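Local coordinates for pili retraction protein PilT (Thermus thermophilus, PDB 5FL3) that probably hydrolyses ATP as a secretion-type P-loop ATPase, carries ADP in its nucleotide pocket, and is thought to power the retraction of pili, at residues Ile166-Pro171 / Lys200-Gln205; Asp193-Gly198 / Glu214-Glu219; Ala152-Ile157 / Leu233-Leu238; Ala223-Ala228 / Ala267-Gly272. All coordinates share one frame; numbering follows the deposited sequence.

Contact 1 of 4, residues Ile166-Pro171 / Lys200-Gln205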
loop_
_atom_site.group_PDB
_atom_site.type_symbol
_atom_site.label_atom_id
_atom_site.label_comp_id
_atom_site.label_asym_id
_atom_site.label_seq_id
_atom_site.Cartn_x
_atom_site.Cartn_y
_atom_site.Cartn_z
ATOM N N ILE A 166 -9.389 12.753 4.209
ATOM C CA ILE A 166 -8.291 12.949 5.150
ATOM C C ILE A 166 -7.470 11.675 5.268
ATOM O O ILE A 166 -7.978 10.620 5.661
ATOM C CB ILE A 166 -8.808 13.365 6.536
ATOM C CG1 ILE A 166 -9.764 14.563 6.396
ATOM C CG2 ILE A 166 -7.645 13.669 7.490
ATOM C CD1 ILE A 166 -10.369 15.019 7.715
ATOM N N THR A 167 -6.203 11.770 4.905
ATOM C CA THR A 167 -5.327 10.612 4.923
ATOM C C THR A 167 -4.275 10.781 6.021
ATOM O O THR A 167 -3.841 11.895 6.292
ATOM C CB THR A 167 -4.652 10.376 3.526
ATOM O OG1 THR A 167 -3.508 11.221 3.365
ATOM C CG2 THR A 167 -5.630 10.656 2.406
ATOM N N ILE A 168 -3.908 9.677 6.677
ATOM C CA ILE A 168 -2.863 9.680 7.707
ATOM C C ILE A 168 -1.830 8.624 7.331
ATOM O O ILE A 168 -2.126 7.429 7.282
ATOM C CB ILE A 168 -3.422 9.427 9.122
ATOM C CG1 ILE A 168 -4.242 10.637 9.598
ATOM C CG2 ILE A 168 -2.288 9.258 10.108
ATOM C CD1 ILE A 168 -5.653 10.614 9.195
ATOM N N GLU A 169 -0.621 9.086 7.040
ATOM C CA GLU A 169 0.336 8.304 6.258
ATOM C C GLU A 169 1.687 8.297 6.909
ATOM O O GLU A 169 2.097 9.288 7.528
ATOM C CB GLU A 169 0.469 8.853 4.824
ATOM C CG GLU A 169 -0.800 8.686 4.003
ATOM C CD GLU A 169 -0.683 9.207 2.597
ATOM O OE1 GLU A 169 -0.070 8.504 1.758
ATOM O OE2 GLU A 169 -1.222 10.312 2.337
ATOM N N ASP A 170 2.376 7.170 6.742
ATOM C CA ASP A 170 3.699 6.993 7.308
ATOM C C ASP A 170 4.577 6.127 6.406
ATOM O O ASP A 170 4.643 4.903 6.592
ATOM C CB ASP A 170 3.595 6.370 8.702
ATOM C CG ASP A 170 4.932 6.280 9.396
ATOM O OD1 ASP A 170 5.900 6.899 8.905
ATOM O OD2 ASP A 170 5.012 5.616 10.447
ATOM N N PRO A 171 5.236 6.756 5.415
ATOM C CA PRO A 171 5.159 8.187 5.052
ATOM C C PRO A 171 4.134 8.448 3.920
ATOM O O PRO A 171 3.480 7.506 3.466
ATOM C CB PRO A 171 6.577 8.481 4.556
ATOM C CG PRO A 171 6.934 7.184 3.822
ATOM C CD PRO A 171 6.185 6.040 4.539
ATOM N N LYS A 200 -8.017 10.074 15.278
ATOM C CA LYS A 200 -8.860 10.688 16.287
ATOM C C LYS A 200 -9.289 12.114 15.909
ATOM O O LYS A 200 -10.481 12.456 15.985
ATOM C CB LYS A 200 -8.142 10.692 17.640
ATOM C CG LYS A 200 -8.683 11.712 18.647
ATOM C CD LYS A 200 -7.915 11.566 19.934
ATOM C CE LYS A 200 -8.077 12.735 20.859
ATOM N NZ LYS A 200 -7.059 12.565 21.927
ATOM N N TYR A 201 -8.337 12.950 15.503
ATOM C CA TYR A 201 -8.699 14.323 15.225
ATOM C C TYR A 201 -9.382 14.415 13.880
ATOM O O TYR A 201 -10.107 15.365 13.635
ATOM C CB TYR A 201 -7.483 15.253 15.308
ATOM C CG TYR A 201 -7.134 15.570 16.740
ATOM C CD1 TYR A 201 -7.859 16.513 17.459
ATOM C CD2 TYR A 201 -6.106 14.893 17.391
ATOM C CE1 TYR A 201 -7.561 16.780 18.784
ATOM C CE2 TYR A 201 -5.797 15.159 18.718
ATOM C CZ TYR A 201 -6.529 16.103 19.407
ATOM O OH TYR A 201 -6.222 16.366 20.723
ATOM N N ALA A 202 -9.189 13.420 13.018
ATOM C CA ALA A 202 -9.914 13.405 11.743
ATOM C C ALA A 202 -11.414 13.366 12.005
ATOM O O ALA A 202 -12.190 13.948 11.236
ATOM C CB ALA A 202 -9.498 12.229 10.876
ATOM N N LEU A 203 -11.815 12.703 13.099
ATOM C CA LEU A 203 -13.234 12.581 13.465
ATOM C C LEU A 203 -13.842 13.961 13.730
ATOM O O LEU A 203 -15.047 14.151 13.605
ATOM C CB LEU A 203 -13.406 11.675 14.693
ATOM C CG LEU A 203 -13.023 10.204 14.517
ATOM C CD1 LEU A 203 -13.169 9.433 15.807
ATOM C CD2 LEU A 203 -13.857 9.562 13.412
ATOM N N ARG A 204 -12.975 14.911 14.072
ATOM C CA ARG A 204 -13.329 16.294 14.351
ATOM C C ARG A 204 -13.165 17.243 13.177
ATOM O O ARG A 204 -13.362 18.443 13.322
ATOM C CB ARG A 204 -12.474 16.821 15.496
ATOM C CG ARG A 204 -12.453 15.899 16.678
ATOM C CD ARG A 204 -12.116 16.687 17.925
ATOM N NE ARG A 204 -11.605 15.819 18.969
ATOM C CZ ARG A 204 -11.052 16.269 20.083
ATOM N NH1 ARG A 204 -10.948 17.576 20.275
ATOM N NH2 ARG A 204 -10.601 15.422 20.996
ATOM N N GLN A 205 -12.782 16.732 12.018
ATOM C CA GLN A 205 -12.434 17.631 10.925
ATOM C C GLN A 205 -13.411 17.467 9.774
ATOM O O GLN A 205 -13.070 17.712 8.625
ATOM C CB GLN A 205 -10.994 17.380 10.484
ATOM C CG GLN A 205 -9.933 17.815 11.507
ATOM C CD GLN A 205 -8.621 17.028 11.376
ATOM O OE1 GLN A 205 -8.505 16.135 10.526
ATOM N NE2 GLN A 205 -7.648 17.338 12.227
#
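I166 and I168 meet A202 and Q205 in a small, buried, mostly apolar contact, where the end of helix 195-202 and the turn that follows it lie over strand 164-169 of the central sheet. I166 carries most of it. Its two branches diverge: CG2 stands anti to the backbone N and comes to 4.1 Å from the A202 CB methyl, while the CG1 branch, on the N side (chi1 -52°), extends toward Q205. There CD1 lies 3.7 Å from Q205 CB and 3.6 Å from Q205 OE1, so the isoleucine tip sits against both the root and the amide oxygen of the glutamine. The two side chains cross at about a right angle. Q205 is placed for this by a type I turn from A202, closed by a backbone bond from Q205 N to A202 O (3.0 Å). I168 adds a marginal touch, its CD1 4.5 Å from A202 CB. Cutting I166 back to an alanine would probably take away the methyls that A202 CB and the Q205 chain lean on and open a gap beneath the turn. Helix 195-202 belongs to a beta-alpha-beta crossover from strand 182-187 to strand 209-212, which passes over the strand between them, 164-169. Strand 164-169 pairs with both of these neighbours; A202 also rests on I210 of strand 209-212, and Q205 reaches R186 of strand 182-187, so the contact lies where the helix end and the turn after it span three parallel strands.

Contact 2 of 4, residues Asp193-Gly198 / Glu214-Glu219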
loop_
_atom_site.group_PDB
_atom_site.type_symbol
_atom_site.label_atom_id
_atom_site.label_comp_id
_atom_site.label_asym_id
_atom_site.label_seq_id
_atom_site.Cartn_x
_atom_site.Cartn_y
_atom_site.Cartn_z
ATOM N N ASP A 193 1.282 13.143 15.289
ATOM C CA ASP A 193 2.166 12.212 16.006
ATOM C C ASP A 193 2.050 10.751 15.613
ATOM O O ASP A 193 3.042 10.045 15.584
ATOM C CB ASP A 193 1.943 12.336 17.509
ATOM C CG ASP A 193 2.400 13.680 18.037
ATOM O OD1 ASP A 193 3.380 14.217 17.475
ATOM O OD2 ASP A 193 1.777 14.217 18.978
ATOM N N SER A 194 0.848 10.294 15.295
ATOM C CA SER A 194 0.641 8.877 15.023
ATOM C C SER A 194 -0.589 8.659 14.170
ATOM O O SER A 194 -1.350 9.592 13.935
ATOM C CB SER A 194 0.497 8.090 16.330
ATOM O OG SER A 194 -0.699 8.444 17.017
ATOM N N PHE A 195 -0.788 7.416 13.737
ATOM C CA PHE A 195 -2.036 7.012 13.100
ATOM C C PHE A 195 -3.214 7.268 14.004
ATOM O O PHE A 195 -4.264 7.718 13.543
ATOM C CB PHE A 195 -2.009 5.542 12.716
ATOM C CG PHE A 195 -1.074 5.248 11.595
ATOM C CD1 PHE A 195 -1.213 5.907 10.373
ATOM C CD2 PHE A 195 -0.050 4.325 11.749
ATOM C CE1 PHE A 195 -0.339 5.643 9.325
ATOM C CE2 PHE A 195 0.829 4.059 10.713
ATOM C CZ PHE A 195 0.687 4.713 9.496
ATOM N N TYR A 196 -3.036 6.991 15.292
ATOM C CA TYR A 196 -4.132 7.145 16.230
ATOM C C TYR A 196 -4.507 8.615 16.358
ATOM O O TYR A 196 -5.677 8.964 16.224
ATOM C CB TYR A 196 -3.794 6.560 17.606
ATOM C CG TYR A 196 -4.982 6.633 18.533
ATOM C CD1 TYR A 196 -6.007 5.697 18.453
ATOM C CD2 TYR A 196 -5.105 7.661 19.460
ATOM C CE1 TYR A 196 -7.119 5.779 19.277
ATOM C CE2 TYR A 196 -6.215 7.747 20.299
ATOM C CZ TYR A 196 -7.214 6.805 20.202
ATOM O OH TYR A 196 -8.314 6.889 21.027
ATOM N N THR A 197 -3.512 9.465 16.607
ATOM C CA THR A 197 -3.715 10.914 16.718
ATOM C C THR A 197 -4.407 11.468 15.484
ATOM O O THR A 197 -5.350 12.261 15.560
ATOM C CB THR A 197 -2.380 11.638 16.903
ATOM O OG1 THR A 197 -1.821 11.249 18.159
ATOM C CG2 THR A 197 -2.585 13.122 16.930
ATOM N N GLY A 198 -3.919 11.034 14.335
ATOM C CA GLY A 198 -4.482 11.480 13.086
ATOM C C GLY A 198 -5.913 11.006 12.939
ATOM O O GLY A 198 -6.774 11.789 12.546
ATOM N N GLU A 214 -1.958 2.420 7.905
ATOM C CA GLU A 214 -1.919 1.078 8.473
ATOM C C GLU A 214 -2.416 1.087 9.903
ATOM O O GLU A 214 -2.448 2.134 10.542
ATOM C CB GLU A 214 -0.511 0.492 8.398
ATOM C CG GLU A 214 0.569 1.471 8.681
ATOM C CD GLU A 214 1.950 0.985 8.276
ATOM O OE1 GLU A 214 2.325 -0.140 8.671
ATOM O OE2 GLU A 214 2.658 1.755 7.582
ATOM N N MET A 215 -2.843 -0.087 10.370
ATOM C CA MET A 215 -3.388 -0.278 11.715
ATOM C C MET A 215 -2.509 -1.252 12.499
ATOM O O MET A 215 -2.368 -2.412 12.128
ATOM C CB MET A 215 -4.818 -0.807 11.653
ATOM C CG MET A 215 -5.749 0.012 10.778
ATOM S SD MET A 215 -7.378 -0.760 10.515
ATOM C CE MET A 215 -6.907 -2.468 10.197
ATOM N N ARG A 216 -1.919 -0.788 13.586
ATOM C CA ARG A 216 -0.921 -1.584 14.297
ATOM C C ARG A 216 -1.393 -1.866 15.731
ATOM O O ARG A 216 -1.084 -2.891 16.323
ATOM C CB ARG A 216 0.433 -0.853 14.266
ATOM C CG ARG A 216 0.648 -0.062 12.951
ATOM C CD ARG A 216 1.896 0.834 12.944
ATOM N NE ARG A 216 3.111 0.078 12.658
ATOM C CZ ARG A 216 4.163 0.019 13.473
ATOM N NH1 ARG A 216 4.143 0.694 14.623
ATOM N NH2 ARG A 216 5.234 -0.708 13.142
ATOM N N ASP A 217 -2.178 -0.939 16.255
ATOM C CA ASP A 217 -2.788 -1.034 17.568
ATOM C C ASP A 217 -4.124 -1.745 17.548
ATOM O O ASP A 217 -4.783 -1.805 16.519
ATOM C CB ASP A 217 -3.012 0.367 18.124
ATOM C CG ASP A 217 -1.743 1.032 18.491
ATOM O OD1 ASP A 217 -0.898 0.345 19.092
ATOM O OD2 ASP A 217 -1.579 2.234 18.189
ATOM N N ARG A 218 -4.547 -2.235 18.700
ATOM C CA ARG A 218 -5.949 -2.552 18.886
ATOM C C ARG A 218 -6.729 -1.229 18.889
ATOM O O ARG A 218 -7.867 -1.139 18.392
ATOM C CB ARG A 218 -6.152 -3.324 20.184
ATOM C CG ARG A 218 -7.560 -3.331 20.684
ATOM C CD ARG A 218 -7.588 -3.180 22.187
ATOM N NE ARG A 218 -8.933 -3.431 22.684
ATOM C CZ ARG A 218 -9.892 -2.514 22.694
ATOM N NH1 ARG A 218 -9.617 -1.290 22.248
ATOM N NH2 ARG A 218 -11.110 -2.813 23.154
ATOM N N GLU A 219 -6.081 -0.206 19.445
ATOM C CA GLU A 219 -6.665 1.119 19.598
ATOM C C GLU A 219 -7.022 1.690 18.236
ATOM O O GLU A 219 -8.157 2.124 18.011
ATOM C CB GLU A 219 -5.700 2.063 20.329
ATOM C CG GLU A 219 -5.491 1.782 21.822
ATOM C CD GLU A 219 -4.687 0.508 22.120
ATOM O OE1 GLU A 219 -3.918 0.056 21.245
ATOM O OE2 GLU A 219 -4.821 -0.036 23.241
#
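The F195 ring lies against E214 and its backbone rather than against another ring. E214 O sits over one ring face, 3.4 Å above the plane and offset toward the rim, and E214 CG comes to 3.3 Å from both CE2 and CZ of F195. The E214 carboxylate is turned 37° from the ring plane. E214 CG stands between the backbone N and the carbonyl carbon (chi1 39°), which brings the methylene to the ring. R216 approaches from a different direction: its CD meets the ring edge near the plane, 4.1 Å from F195 CE2. E214 follows strand 209-212, in a GE sequence consistent with the Walker B region of secretion ATPases, and its side chain lies about 8 Å from bound ADP. An alanine in place of F195 would probably strip E214 CG and R216 CD of the ring they pack on, leaving both chains looser to turn. One residue on, the Y196 ring meets E219 at its edge, with E219 O near the ring plane, 4.0 Å from CE1; the two side chains cross at about a right angle. S194 OG caps the helix that bears both aromatics, accepting a nearly straight bond from T197 N (3.0 Å).

Contact 3 of 4, residues Ala152-Ile157 / Leu233-Leu238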
loop_
_atom_site.group_PDB
_atom_site.type_symbol
_atom_site.label_atom_id
_atom_site.label_comp_id
_atom_site.label_asym_id
_atom_site.label_seq_id
_atom_site.Cartn_x
_atom_site.Cartn_y
_atom_site.Cartn_z
ATOM N N ALA A 152 -4.932 4.993 -6.153
ATOM C CA ALA A 152 -5.787 4.974 -7.342
ATOM C C ALA A 152 -7.206 5.157 -6.874
ATOM O O ALA A 152 -7.990 5.868 -7.491
ATOM C CB ALA A 152 -5.648 3.651 -8.139
ATOM N N LEU A 153 -7.518 4.513 -5.761
ATOM C CA LEU A 153 -8.851 4.567 -5.192
ATOM C C LEU A 153 -9.196 5.986 -4.692
ATOM O O LEU A 153 -10.294 6.462 -4.897
ATOM C CB LEU A 153 -8.959 3.537 -4.071
ATOM C CG LEU A 153 -10.267 3.532 -3.315
ATOM C CD1 LEU A 153 -11.386 3.341 -4.320
ATOM C CD2 LEU A 153 -10.267 2.438 -2.270
ATOM N N ILE A 154 -8.247 6.666 -4.069
ATOM C CA ILE A 154 -8.478 8.019 -3.587
ATOM C C ILE A 154 -8.646 8.983 -4.763
ATOM O O ILE A 154 -9.479 9.891 -4.736
ATOM C CB ILE A 154 -7.304 8.496 -2.677
ATOM C CG1 ILE A 154 -7.271 7.703 -1.371
ATOM C CG2 ILE A 154 -7.380 9.993 -2.404
ATOM C CD1 ILE A 154 -6.155 8.087 -0.465
ATOM N N ASP A 155 -7.840 8.766 -5.794
ATOM C CA ASP A 155 -7.835 9.598 -6.991
ATOM C C ASP A 155 -9.180 9.548 -7.700
ATOM O O ASP A 155 -9.652 10.537 -8.243
ATOM C CB ASP A 155 -6.713 9.133 -7.929
ATOM C CG ASP A 155 -6.604 9.977 -9.187
ATOM O OD1 ASP A 155 -6.246 11.170 -9.074
ATOM O OD2 ASP A 155 -6.852 9.432 -10.291
ATOM N N HIS A 156 -9.792 8.376 -7.683
ATOM C CA HIS A 156 -11.064 8.174 -8.346
ATOM C C HIS A 156 -12.156 8.945 -7.670
ATOM O O HIS A 156 -13.007 9.541 -8.330
ATOM C CB HIS A 156 -11.447 6.707 -8.358
ATOM C CG HIS A 156 -12.761 6.454 -9.019
ATOM N ND1 HIS A 156 -12.923 6.495 -10.390
ATOM C CD2 HIS A 156 -13.980 6.183 -8.499
ATOM C CE1 HIS A 156 -14.183 6.243 -10.684
ATOM N NE2 HIS A 156 -14.847 6.052 -9.557
ATOM N N ILE A 157 -12.136 8.886 -6.341
ATOM C CA ILE A 157 -13.034 9.654 -5.484
ATOM C C ILE A 157 -12.835 11.165 -5.688
ATOM O O ILE A 157 -13.788 11.930 -5.895
ATOM C CB ILE A 157 -12.803 9.280 -4.003
ATOM C CG1 ILE A 157 -13.293 7.857 -3.745
ATOM C CG2 ILE A 157 -13.493 10.260 -3.074
ATOM C CD1 ILE A 157 -12.905 7.328 -2.402
ATOM N N LEU A 233 -16.566 6.721 5.215
ATOM C CA LEU A 233 -15.806 5.756 4.427
ATOM C C LEU A 233 -14.353 5.710 4.914
ATOM O O LEU A 233 -13.641 6.728 4.884
ATOM C CB LEU A 233 -15.838 6.104 2.942
ATOM C CG LEU A 233 -15.118 5.081 2.060
ATOM C CD1 LEU A 233 -15.834 3.735 2.092
ATOM C CD2 LEU A 233 -15.028 5.574 0.641
ATOM N N VAL A 234 -13.917 4.525 5.345
ATOM C CA VAL A 234 -12.577 4.344 5.880
ATOM C C VAL A 234 -11.754 3.384 5.012
ATOM O O VAL A 234 -12.185 2.265 4.698
ATOM C CB VAL A 234 -12.627 3.822 7.355
ATOM C CG1 VAL A 234 -11.238 3.712 7.938
ATOM C CG2 VAL A 234 -13.458 4.752 8.218
ATOM N N LEU A 235 -10.566 3.831 4.620
ATOM C CA LEU A 235 -9.627 2.972 3.899
ATOM C C LEU A 235 -8.421 2.645 4.785
ATOM O O LEU A 235 -7.874 3.525 5.444
ATOM C CB LEU A 235 -9.153 3.637 2.602
ATOM C CG LEU A 235 -10.144 4.464 1.782
ATOM C CD1 LEU A 235 -9.478 4.880 0.499
ATOM C CD2 LEU A 235 -11.400 3.698 1.484
ATOM N N SER A 236 -8.006 1.388 4.803
ATOM C CA SER A 236 -6.807 1.032 5.548
ATOM C C SER A 236 -6.172 -0.234 5.010
ATOM O O SER A 236 -6.671 -0.855 4.068
ATOM C CB SER A 236 -7.104 0.867 7.037
ATOM O OG SER A 236 -5.916 1.001 7.786
ATOM N N THR A 237 -5.048 -0.594 5.613
ATOM C CA THR A 237 -4.280 -1.762 5.198
ATOM C C THR A 237 -3.901 -2.618 6.376
ATOM O O THR A 237 -3.768 -2.141 7.494
ATOM C CB THR A 237 -2.983 -1.372 4.496
ATOM O OG1 THR A 237 -2.049 -0.901 5.479
ATOM C CG2 THR A 237 -3.246 -0.276 3.469
ATOM N N LEU A 238 -3.697 -3.896 6.107
ATOM C CA LEU A 238 -3.136 -4.797 7.096
ATOM C C LEU A 238 -2.083 -5.631 6.338
ATOM O O LEU A 238 -2.042 -5.605 5.110
ATOM C CB LEU A 238 -4.247 -5.639 7.743
ATOM C CG LEU A 238 -4.086 -6.294 9.120
ATOM C CD1 LEU A 238 -3.742 -5.294 10.217
ATOM C CD2 LEU A 238 -5.349 -7.051 9.483
#
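L153, I154 and I157 lie on helix 146-160, which starts at the P-loop (Walker A) residues K146 and S147, and their contact with L233 and L235 seats this helix on the central sheet of the NTPase core. The helix and strand segments run nearly antiparallel, 165° between their directions, with their axes 11.2 Å apart, a gap bridged by apolar side chains alone. L235 carries most of the strand's share. Its CG lies on the backbone N side, anti to the carbonyl carbon (chi1 -38°), and its CD1 branch reaches the helix between two residues: L153 CD2 is 3.8 Å from this L235 CD1, and I154 CG1 is 4.0 Å from it. The second methyl, L235 CD2, also touches L153 CD2, so that leucine tip faces both branches of L235, the chains crossing at a slant. One turn along, I157 and L233 reach toward each other tip to tip, CD1 of I157 4.1 Å from CD2 of L233. No hydrogen bond joins the segments; the surfaces meet through aliphatic carbons. Strand 233-238 sits between strands 209-212 and 134-139, pairing through its backbone with I210 on one side and with G134 and I136 on the other. L235 also meets L150 one turn earlier on the helix, while L153 and I157 touch A129 of helix 122-130, which flanks helix 146-160.

Contact 4 of 4, residues Ala223-Ala228 / Ala267-Gly272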
loop_
_atom_site.group_PDB
_atom_site.type_symbol
_atom_site.label_atom_id
_atom_site.label_comp_id
_atom_site.label_asym_id
_atom_site.label_seq_id
_atom_site.Cartn_x
_atom_site.Cartn_y
_atom_site.Cartn_z
ATOM N N ALA A 223 -10.700 2.092 16.522
ATOM C CA ALA A 223 -11.072 3.452 16.169
ATOM C C ALA A 223 -11.507 3.480 14.727
ATOM O O ALA A 223 -12.515 4.106 14.383
ATOM C CB ALA A 223 -9.916 4.416 16.401
ATOM N N ALA A 224 -10.748 2.782 13.886
ATOM C CA ALA A 224 -11.052 2.724 12.468
ATOM C C ALA A 224 -12.393 2.028 12.223
ATOM O O ALA A 224 -13.166 2.462 11.379
ATOM C CB ALA A 224 -9.946 2.034 11.729
ATOM N N LEU A 225 -12.670 0.959 12.960
ATOM C CA LEU A 225 -13.928 0.236 12.791
ATOM C C LEU A 225 -15.092 1.129 13.158
ATOM O O LEU A 225 -16.085 1.210 12.411
ATOM C CB LEU A 225 -13.959 -1.027 13.636
ATOM C CG LEU A 225 -13.115 -2.192 13.121
ATOM C CD1 LEU A 225 -12.807 -3.130 14.259
ATOM C CD2 LEU A 225 -13.829 -2.940 12.031
ATOM N N MET A 226 -14.953 1.795 14.310
ATOM C CA MET A 226 -15.964 2.716 14.827
ATOM C C MET A 226 -16.250 3.856 13.836
ATOM O O MET A 226 -17.409 4.150 13.505
ATOM C CB MET A 226 -15.513 3.283 16.172
ATOM C CG MET A 226 -15.450 2.251 17.314
ATOM S SD MET A 226 -17.045 1.420 17.600
ATOM C CE MET A 226 -18.080 2.820 18.050
ATOM N N ALA A 227 -15.174 4.481 13.363
ATOM C CA ALA A 227 -15.254 5.504 12.341
ATOM C C ALA A 227 -16.078 5.001 11.145
ATOM O O ALA A 227 -16.930 5.723 10.616
ATOM C CB ALA A 227 -13.856 5.919 11.917
ATOM N N ALA A 228 -15.844 3.753 10.745
ATOM C CA ALA A 228 -16.599 3.133 9.647
ATOM C C ALA A 228 -18.057 2.886 10.031
ATOM O O ALA A 228 -18.953 2.976 9.214
ATOM C CB ALA A 228 -15.947 1.814 9.225
ATOM N N ALA A 267 -18.495 -7.255 11.035
ATOM C CA ALA A 267 -19.470 -7.660 10.025
ATOM C C ALA A 267 -20.310 -6.494 9.494
ATOM O O ALA A 267 -20.582 -6.425 8.290
ATOM C CB ALA A 267 -20.380 -8.746 10.575
ATOM N N GLU A 268 -20.716 -5.571 10.362
ATOM C CA GLU A 268 -21.654 -4.555 9.895
ATOM C C GLU A 268 -20.954 -3.405 9.149
ATOM O O GLU A 268 -21.521 -2.845 8.203
ATOM C CB GLU A 268 -22.506 -4.025 11.055
ATOM C CG GLU A 268 -21.809 -3.143 12.089
ATOM C CD GLU A 268 -22.771 -2.678 13.200
ATOM O OE1 GLU A 268 -23.936 -2.300 12.895
ATOM O OE2 GLU A 268 -22.366 -2.706 14.386
ATOM N N SER A 269 -19.712 -3.096 9.523
ATOM C CA SER A 269 -18.977 -1.991 8.888
ATOM C C SER A 269 -18.025 -2.375 7.717
ATOM O O SER A 269 -17.588 -1.503 6.970
ATOM C CB SER A 269 -18.186 -1.235 9.958
ATOM O OG SER A 269 -17.544 -2.142 10.840
ATOM N N LEU A 270 -17.714 -3.656 7.534
ATOM C CA LEU A 270 -16.859 -4.056 6.407
ATOM C C LEU A 270 -17.568 -3.888 5.063
ATOM O O LEU A 270 -18.771 -4.125 4.963
ATOM C CB LEU A 270 -16.397 -5.506 6.567
ATOM C CG LEU A 270 -15.278 -5.980 5.640
ATOM C CD1 LEU A 270 -14.068 -5.060 5.736
ATOM C CD2 LEU A 270 -14.862 -7.410 5.937
ATOM N N LEU A 271 -16.820 -3.472 4.040
ATOM C CA LEU A 271 -17.335 -3.333 2.666
ATOM C C LEU A 271 -16.682 -4.294 1.699
ATOM O O LEU A 271 -17.318 -4.836 0.791
ATOM C CB LEU A 271 -17.090 -1.941 2.136
ATOM C CG LEU A 271 -17.878 -0.807 2.739
ATOM C CD1 LEU A 271 -17.619 0.415 1.892
ATOM C CD2 LEU A 271 -19.333 -1.166 2.740
ATOM N N GLY A 272 -15.379 -4.449 1.883
ATOM C CA GLY A 272 -14.553 -5.217 0.974
ATOM C C GLY A 272 -13.147 -5.391 1.522
ATOM O O GLY A 272 -12.652 -4.555 2.294
#
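S269 packs against A228 and L225 in a compact, buried contact between helix 218-230 and the last turn of helix 259-269. The apolar part is small: A228 CB and S269 CB stand 3.9 Å apart, each beta carbon pointing toward the other segment, and the backbones come close here, with the CA atoms of A228 and S269 at 5.7 Å. Alanine and serine are short enough to let the chains approach in this way. L225 joins from the preceding turn of its helix, laying its CD2 methyl 4.0 Å from S269 OG. The contact stands at a helix-to-strand switch: L270 is the first residue to leave helical geometry, and strand 270-280 runs on from it into the same mixed sheet that helix 218-230 covers, with V234 beneath A227 and A228. Among polar interactions, none crosses directly between the two segments. S269 OG instead bonds to L265 O in its own helix, a partner within reach because chi1 of 44° folds the hydroxyl back over its own main chain. L225 O lies 4.0 Å from the same hydroxyl and is a packing neighbour only. E268 OE2 accepts a hydrogen bond from NE2 of Q229, the residue just after A228, a polar tie between the two helices. On the backbone, A228 N bonds to A224 O (3.0 Å) within helix 218-230, and S269 pairs with L135 of strand 134-139.

How the contacts relate
Contacts 1, 3 and 4 are buried and contact 2 lies mostly at the surface, which matches their chemistry: purely aliphatic packing in contact 3, a glutamine and a serine joining the apolar groups of contacts 1 and 4, and aromatic rings against glutamate and arginine chains in contact 2. Contacts 1 and 2 share helix 195-202 and touch directly, F195 reaching D170 and the I168 carbonyl. Contacts 2 and 4 share helix 218-230, at its start and further along. Contacts 1, 3 and 4 all reach the same mixed sheet, where T167 of contact 1 touches I154 of contact 3 and L233 of contact 3 touches L271 of contact 4. Contact 2 lies closest to the bound ADP.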